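Local coordinates for glyoxalase family protein, putative (Bacillus anthracis, PDB 2QQZ) that is of unknown function but belongs to the glyoxalase, bleomycin resistance protein and dioxygenase superfamily, at residues 103-109 against 120-125; 94-98 against 108-112. All blocks are in the same frame, centred on the assembly; numbering follows the deposited sequence.

How the contacts relate
Followed from the N terminus, the chain reaches these contacts after helix 83-92, passing through residues 94-98 into edge strand 98-100, turns at 103-106 and enters strand 106-112, then returns along strand 118-124. Contact 2 (94-98 against 108-112) closes the first of these loops and contact 1 (103-109 against 120-125) the second. Because residues 103-109 begin inside the loop closed by contact 2 and contact 1 ends beyond it, the two interlock rather than nest. Strand 106-112 serves both, sharing Arg-108 and Phe-109, with one neighbour on each of its edges. Together they join three successive antiparallel strands of the second four-stranded sheet and tie helix 83-92 to it.

Contact 1. Residues 103-109 against 120-125; sequences RPDVIRF and EFMENK
Phe-109 and Phe-121 meet across a hydrogen-bonded antiparallel pair: CB of Phe-121 lies over one face of the Phe-109 ring, a CH-pi contact, while the two ring planes stand oblique at 44°. Phe-109 N and O each bond to Phe-121, and Ile-107 pairs likewise with Glu-123. On the face carrying Val-106, Arg-108 and Met-122, Val-106 CG1, set anti to its own N (chi1 174°), packs 3.7 Å from Met-122 CB. Arg-108 CD passes 3.3 Å from Glu-120 OE2, whose ion pair with Arg-108 NH1 is long at 3.7 Å; a water bonds OE2 firmly at 2.6 Å and, weakly, NH1 of both Arg-103 and Arg-108. Stronger partners position these groups: Asp-100 for Arg-108, His-75 for Glu-120. At the far end the Lys-125 side chain crosses Ile-107 at about a right angle, CG against CG1, and bends at its end (chi4 105°) to give an NZ hydrogen bond of 2.7 Å to Pro-104 O; its backbone N bonds to Asp-105 O. Helix 83-92 covers Phe-109 through Ile-83 and Phe-86. This is the open end of a beta hairpin, strands 106-112 and 118-124, in one beta-alpha-beta-beta-beta module of the glyoxalase fold.

Contact 2. Residues 94-98 against 108-112; sequences GIEVI and RFYVS
Val-97 packs its CB 3.8 Å from Phe-109 CD1 and its CG1 4.1 Å from Val-111 CG1, joining the loop to the buried side of strand 106-112. The Phe-109 ring is met obliquely by Val-97, and Val-111 CG1 sits at its edge, in plane. Chi1 of -51° places that methyl anti to the Val-111 carbonyl carbon, where Ile-95 CG2 also meets it. Lys-87 of helix 83-92 touches both Val-97 and Phe-109, and Phe-29 of helix 23-33 packs on Val-111. Between this apolar group and the outer face runs a single hydrogen-bonded antiparallel pair: Ile-98 N gives a bond to Tyr-110 O in the carbonyl plane at 2.9 Å, and Tyr-110 N returns one to Ile-98 O, tilted 31° from its plane. Here the helix-to-strand connection of a beta-alpha-beta-beta-beta module enters its edge strand; Gly-94, with positive phi, is the C-prime residue of the Schellman motif ending helix 83-92. The other face, where Ile-98 is exposed, is looser. Ile-98 CG2 comes only to 4.3 Å from Tyr-110 CD2, and the tyrosine ring turns to Arg-118 in a cation-pi contact and to His-75. Toward Ser-112 the loop and the strand are joined through a water, which donates to Glu-96 O at 2.6 Å and accepts from Ser-112 N.

Contact 1. Residues 103-109 against 120-125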
loop_
_atom_site.group_PDB
_atom_site.type_symbol
_atom_site.label_atom_id
_atom_site.label_comp_id
_atom_site.label_asym_id
_atom_site.label_seq_id
_atom_site.Cartn_x
_atom_site.Cartn_y
_atom_site.Cartn_z
ATOM N N ARG A 103 -15.307 -1.199 -12.141
ATOM C CA ARG A 103 -15.325 -2.513 -11.500
ATOM C C ARG A 103 -16.721 -2.631 -10.854
ATOM O O ARG A 103 -16.972 -2.039 -9.799
ATOM C CB ARG A 103 -14.167 -2.549 -10.485
ATOM C CG ARG A 103 -13.725 -3.931 -10.091
ATOM C CD ARG A 103 -12.692 -3.905 -8.969
ATOM N NE ARG A 103 -12.817 -5.169 -8.247
ATOM C CZ ARG A 103 -12.118 -5.511 -7.203
ATOM N NH1 ARG A 103 -11.193 -4.689 -6.689
ATOM N NH2 ARG A 103 -12.358 -6.698 -6.661
ATOM N N PRO A 104 -17.649 -3.358 -11.497
ATOM C CA PRO A 104 -19.109 -3.269 -11.196
ATOM C C PRO A 104 -19.595 -4.044 -9.945
ATOM O O PRO A 104 -20.715 -3.824 -9.488
ATOM C CB PRO A 104 -19.782 -3.806 -12.480
ATOM C CG PRO A 104 -18.781 -4.768 -13.067
ATOM C CD PRO A 104 -17.361 -4.351 -12.552
ATOM N N ASP A 105 -18.728 -4.933 -9.460
ATOM C CA ASP A 105 -18.885 -5.709 -8.225
ATOM C C ASP A 105 -18.489 -4.889 -6.959
ATOM O O ASP A 105 -18.712 -5.316 -5.814
ATOM C CB ASP A 105 -18.017 -6.989 -8.323
ATOM C CG ASP A 105 -16.627 -6.734 -8.951
ATOM O OD1 ASP A 105 -16.559 -6.209 -10.085
ATOM O OD2 ASP A 105 -15.589 -7.076 -8.316
ATOM N N VAL A 106 -17.924 -3.706 -7.182
ATOM C CA VAL A 106 -17.345 -2.894 -6.119
ATOM C C VAL A 106 -17.733 -1.420 -6.266
ATOM O O VAL A 106 -17.724 -0.842 -7.352
ATOM C CB VAL A 106 -15.799 -3.057 -6.062
ATOM C CG1 VAL A 106 -15.191 -2.117 -5.064
ATOM C CG2 VAL A 106 -15.389 -4.489 -5.650
ATOM N N ILE A 107 -18.061 -0.789 -5.157
ATOM C CA ILE A 107 -18.266 0.639 -5.148
ATOM C C ILE A 107 -16.958 1.213 -4.700
ATOM O O ILE A 107 -16.337 0.710 -3.745
ATOM C CB ILE A 107 -19.389 1.036 -4.139
ATOM C CG1 ILE A 107 -20.695 0.362 -4.562
ATOM C CG2 ILE A 107 -19.537 2.584 -4.020
ATOM C CD1 ILE A 107 -21.889 0.565 -3.600
ATOM N N ARG A 108 -16.519 2.284 -5.337
ATOM C CA ARG A 108 -15.247 2.845 -4.917
ATOM C C ARG A 108 -15.036 4.244 -5.427
ATOM O O ARG A 108 -15.667 4.685 -6.391
ATOM C CB ARG A 108 -14.124 1.939 -5.394
ATOM C CG ARG A 108 -13.925 1.960 -6.879
ATOM C CD ARG A 108 -12.839 1.013 -7.220
ATOM N NE ARG A 108 -12.764 0.957 -8.690
ATOM C CZ ARG A 108 -11.765 0.425 -9.394
ATOM N NH1 ARG A 108 -10.721 -0.135 -8.784
ATOM N NH2 ARG A 108 -11.844 0.437 -10.714
ATOM N N PHE A 109 -14.123 4.948 -4.794
ATOM C CA PHE A 109 -13.834 6.324 -5.185
ATOM C C PHE A 109 -12.452 6.718 -4.674
ATOM O O PHE A 109 -11.902 6.070 -3.731
ATOM C CB PHE A 109 -14.913 7.288 -4.664
ATOM C CG PHE A 109 -14.975 7.426 -3.156
ATOM C CD1 PHE A 109 -14.192 8.370 -2.499
ATOM C CD2 PHE A 109 -15.826 6.628 -2.402
ATOM C CE1 PHE A 109 -14.271 8.529 -1.134
ATOM C CE2 PHE A 109 -15.906 6.756 -1.004
ATOM C CZ PHE A 109 -15.123 7.683 -0.369
ATOM N N GLU A 120 -7.639 5.346 -2.302
ATOM C CA GLU A 120 -8.885 4.764 -2.771
ATOM C C GLU A 120 -9.647 4.133 -1.614
ATOM O O GLU A 120 -9.038 3.563 -0.675
ATOM C CB GLU A 120 -8.559 3.695 -3.781
ATOM C CG GLU A 120 -9.831 2.852 -4.219
ATOM C CD GLU A 120 -9.436 1.728 -5.132
ATOM O OE1 GLU A 120 -8.303 1.806 -5.708
ATOM O OE2 GLU A 120 -10.233 0.748 -5.246
ATOM N N PHE A 121 -10.964 4.326 -1.618
ATOM C CA PHE A 121 -11.894 3.672 -0.710
ATOM C C PHE A 121 -12.837 2.784 -1.508
ATOM O O PHE A 121 -13.348 3.197 -2.585
ATOM C CB PHE A 121 -12.622 4.730 0.088
ATOM C CG PHE A 121 -11.695 5.590 0.912
ATOM C CD1 PHE A 121 -11.055 5.070 2.043
ATOM C CD2 PHE A 121 -11.425 6.897 0.541
ATOM C CE1 PHE A 121 -10.214 5.853 2.813
ATOM C CE2 PHE A 121 -10.569 7.657 1.292
ATOM C CZ PHE A 121 -9.967 7.132 2.428
HETATM N N MSE A 122 -13.042 1.544 -1.029
HETATM C CA MSE A 122 -13.911 0.598 -1.722
HETATM C C MSE A 122 -14.748 -0.282 -0.781
HETATM O O MSE A 122 -14.343 -0.512 0.331
HETATM C CB MSE A 122 -13.077 -0.355 -2.550
HETATM C CG MSE A 122 -12.018 -1.078 -1.726
HETATM SE SE MSE A 122 -11.335 -2.476 -2.925
HETATM C CE MSE A 122 -12.703 -3.878 -2.557
ATOM N N GLU A 123 -15.883 -0.786 -1.280
ATOM C CA GLU A 123 -16.651 -1.814 -0.590
ATOM C C GLU A 123 -17.280 -2.727 -1.618
ATOM O O GLU A 123 -17.697 -2.270 -2.685
ATOM C CB GLU A 123 -17.708 -1.138 0.302
ATOM C CG GLU A 123 -18.432 -2.101 1.237
ATOM C CD GLU A 123 -19.507 -1.431 2.051
ATOM O OE1 GLU A 123 -20.020 -0.366 1.640
ATOM O OE2 GLU A 123 -19.873 -1.983 3.109
ATOM N N ASN A 124 -17.340 -4.028 -1.340
ATOM C CA ASN A 124 -18.150 -4.892 -2.203
ATOM C C ASN A 124 -19.624 -4.506 -2.195
ATOM O O ASN A 124 -20.182 -4.086 -1.154
ATOM C CB ASN A 124 -17.971 -6.351 -1.819
ATOM C CG ASN A 124 -16.518 -6.754 -1.855
ATOM O OD1 ASN A 124 -15.777 -6.339 -2.736
ATOM N ND2 ASN A 124 -16.091 -7.526 -0.874
ATOM N N LYS A 125 -20.247 -4.621 -3.357
ATOM C CA LYS A 125 -21.696 -4.486 -3.445
ATOM C C LYS A 125 -22.383 -5.692 -2.784
ATOM O O LYS A 125 -21.896 -6.810 -2.844
ATOM C CB LYS A 125 -22.155 -4.373 -4.896
ATOM C CG LYS A 125 -21.863 -3.048 -5.555
ATOM C CD LYS A 125 -22.906 -2.748 -6.633
ATOM C CE LYS A 125 -22.612 -1.423 -7.330
ATOM N NZ LYS A 125 -22.048 -1.560 -8.715
HETATM O O HOH W 1 -11.129 -1.678 -5.814
HETATM O O HOH W 2 -19.499 0.388 -9.219
#

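Contact 2. Residues 94-98 against 108-112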
loop_
_atom_site.group_PDB
_atom_site.type_symbol
_atom_site.label_atom_id
_atom_site.label_comp_id
_atom_site.label_asym_id
_atom_site.label_seq_id
_atom_site.Cartn_x
_atom_site.Cartn_y
_atom_site.Cartn_z
ATOM N N GLY A 94 -16.161 19.042 2.822
ATOM C CA GLY A 94 -15.504 19.744 1.710
ATOM C C GLY A 94 -14.422 18.972 0.968
ATOM O O GLY A 94 -13.666 19.554 0.186
ATOM N N ILE A 95 -14.331 17.666 1.215
ATOM C CA ILE A 95 -13.382 16.810 0.500
ATOM C C ILE A 95 -13.887 16.459 -0.893
ATOM O O ILE A 95 -15.034 16.028 -1.051
ATOM C CB ILE A 95 -13.071 15.508 1.298
ATOM C CG1 ILE A 95 -12.513 15.861 2.681
ATOM C CG2 ILE A 95 -12.107 14.617 0.526
ATOM C CD1 ILE A 95 -11.212 16.706 2.600
ATOM N N GLU A 96 -13.041 16.638 -1.902
ATOM C CA GLU A 96 -13.406 16.288 -3.272
ATOM C C GLU A 96 -13.267 14.776 -3.518
ATOM O O GLU A 96 -12.210 14.188 -3.252
ATOM C CB GLU A 96 -12.556 17.085 -4.274
ATOM C CG GLU A 96 -12.782 18.609 -4.260
ATOM C CD GLU A 96 -13.984 19.088 -5.105
ATOM O OE1 GLU A 96 -14.676 18.269 -5.767
ATOM O OE2 GLU A 96 -14.238 20.314 -5.108
ATOM N N VAL A 97 -14.328 14.150 -4.029
ATOM C CA VAL A 97 -14.286 12.710 -4.342
ATOM C C VAL A 97 -14.418 12.415 -5.834
ATOM O O VAL A 97 -15.147 13.103 -6.574
ATOM C CB VAL A 97 -15.279 11.846 -3.514
ATOM C CG1 VAL A 97 -15.352 12.318 -2.076
ATOM C CG2 VAL A 97 -16.646 11.821 -4.163
ATOM N N ILE A 98 -13.679 11.423 -6.290
ATOM C CA ILE A 98 -13.705 11.040 -7.680
ATOM C C ILE A 98 -14.171 9.598 -7.741
ATOM O O ILE A 98 -13.427 8.676 -7.404
ATOM C CB ILE A 98 -12.319 11.178 -8.371
ATOM C CG1 ILE A 98 -11.841 12.638 -8.326
ATOM C CG2 ILE A 98 -12.387 10.647 -9.846
ATOM C CD1 ILE A 98 -10.467 12.813 -8.847
ATOM N N ARG A 108 -16.519 2.284 -5.337
ATOM C CA ARG A 108 -15.247 2.845 -4.917
ATOM C C ARG A 108 -15.036 4.244 -5.427
ATOM O O ARG A 108 -15.667 4.685 -6.391
ATOM C CB ARG A 108 -14.124 1.939 -5.394
ATOM C CG ARG A 108 -13.925 1.960 -6.879
ATOM C CD ARG A 108 -12.839 1.013 -7.220
ATOM N NE ARG A 108 -12.764 0.957 -8.690
ATOM C CZ ARG A 108 -11.765 0.425 -9.394
ATOM N NH1 ARG A 108 -10.721 -0.135 -8.784
ATOM N NH2 ARG A 108 -11.844 0.437 -10.714
ATOM N N PHE A 109 -14.123 4.948 -4.794
ATOM C CA PHE A 109 -13.834 6.324 -5.185
ATOM C C PHE A 109 -12.452 6.718 -4.674
ATOM O O PHE A 109 -11.902 6.070 -3.731
ATOM C CB PHE A 109 -14.913 7.288 -4.664
ATOM C CG PHE A 109 -14.975 7.426 -3.156
ATOM C CD1 PHE A 109 -14.192 8.370 -2.499
ATOM C CD2 PHE A 109 -15.826 6.628 -2.402
ATOM C CE1 PHE A 109 -14.271 8.529 -1.134
ATOM C CE2 PHE A 109 -15.906 6.756 -1.004
ATOM C CZ PHE A 109 -15.123 7.683 -0.369
ATOM N N TYR A 110 -11.901 7.787 -5.257
ATOM C CA TYR A 110 -10.566 8.259 -4.881
ATOM C C TYR A 110 -10.713 9.615 -4.250
ATOM O O TYR A 110 -11.617 10.375 -4.582
ATOM C CB TYR A 110 -9.675 8.410 -6.105
ATOM C CG TYR A 110 -9.668 7.227 -7.011
ATOM C CD1 TYR A 110 -9.173 6.001 -6.568
ATOM C CD2 TYR A 110 -10.084 7.331 -8.338
ATOM C CE1 TYR A 110 -9.145 4.889 -7.394
ATOM C CE2 TYR A 110 -10.033 6.205 -9.195
ATOM C CZ TYR A 110 -9.586 5.000 -8.703
ATOM O OH TYR A 110 -9.504 3.854 -9.492
ATOM N N VAL A 111 -9.789 9.922 -3.363
ATOM C CA VAL A 111 -9.583 11.271 -2.877
ATOM C C VAL A 111 -8.070 11.523 -2.939
ATOM O O VAL A 111 -7.278 10.581 -3.075
ATOM C CB VAL A 111 -10.111 11.447 -1.436
ATOM C CG1 VAL A 111 -11.523 10.949 -1.324
ATOM C CG2 VAL A 111 -9.240 10.683 -0.444
ATOM N N SER A 112 -7.675 12.773 -2.838
ATOM C CA SER A 112 -6.281 13.151 -2.638
ATOM C C SER A 112 -6.099 13.584 -1.177
ATOM O O SER A 112 -6.921 14.318 -0.615
ATOM C CB SER A 112 -5.892 14.318 -3.553
ATOM O OG SER A 112 -5.946 13.908 -4.925
HETATM O O HOH W 3 -9.657 14.713 -3.083
#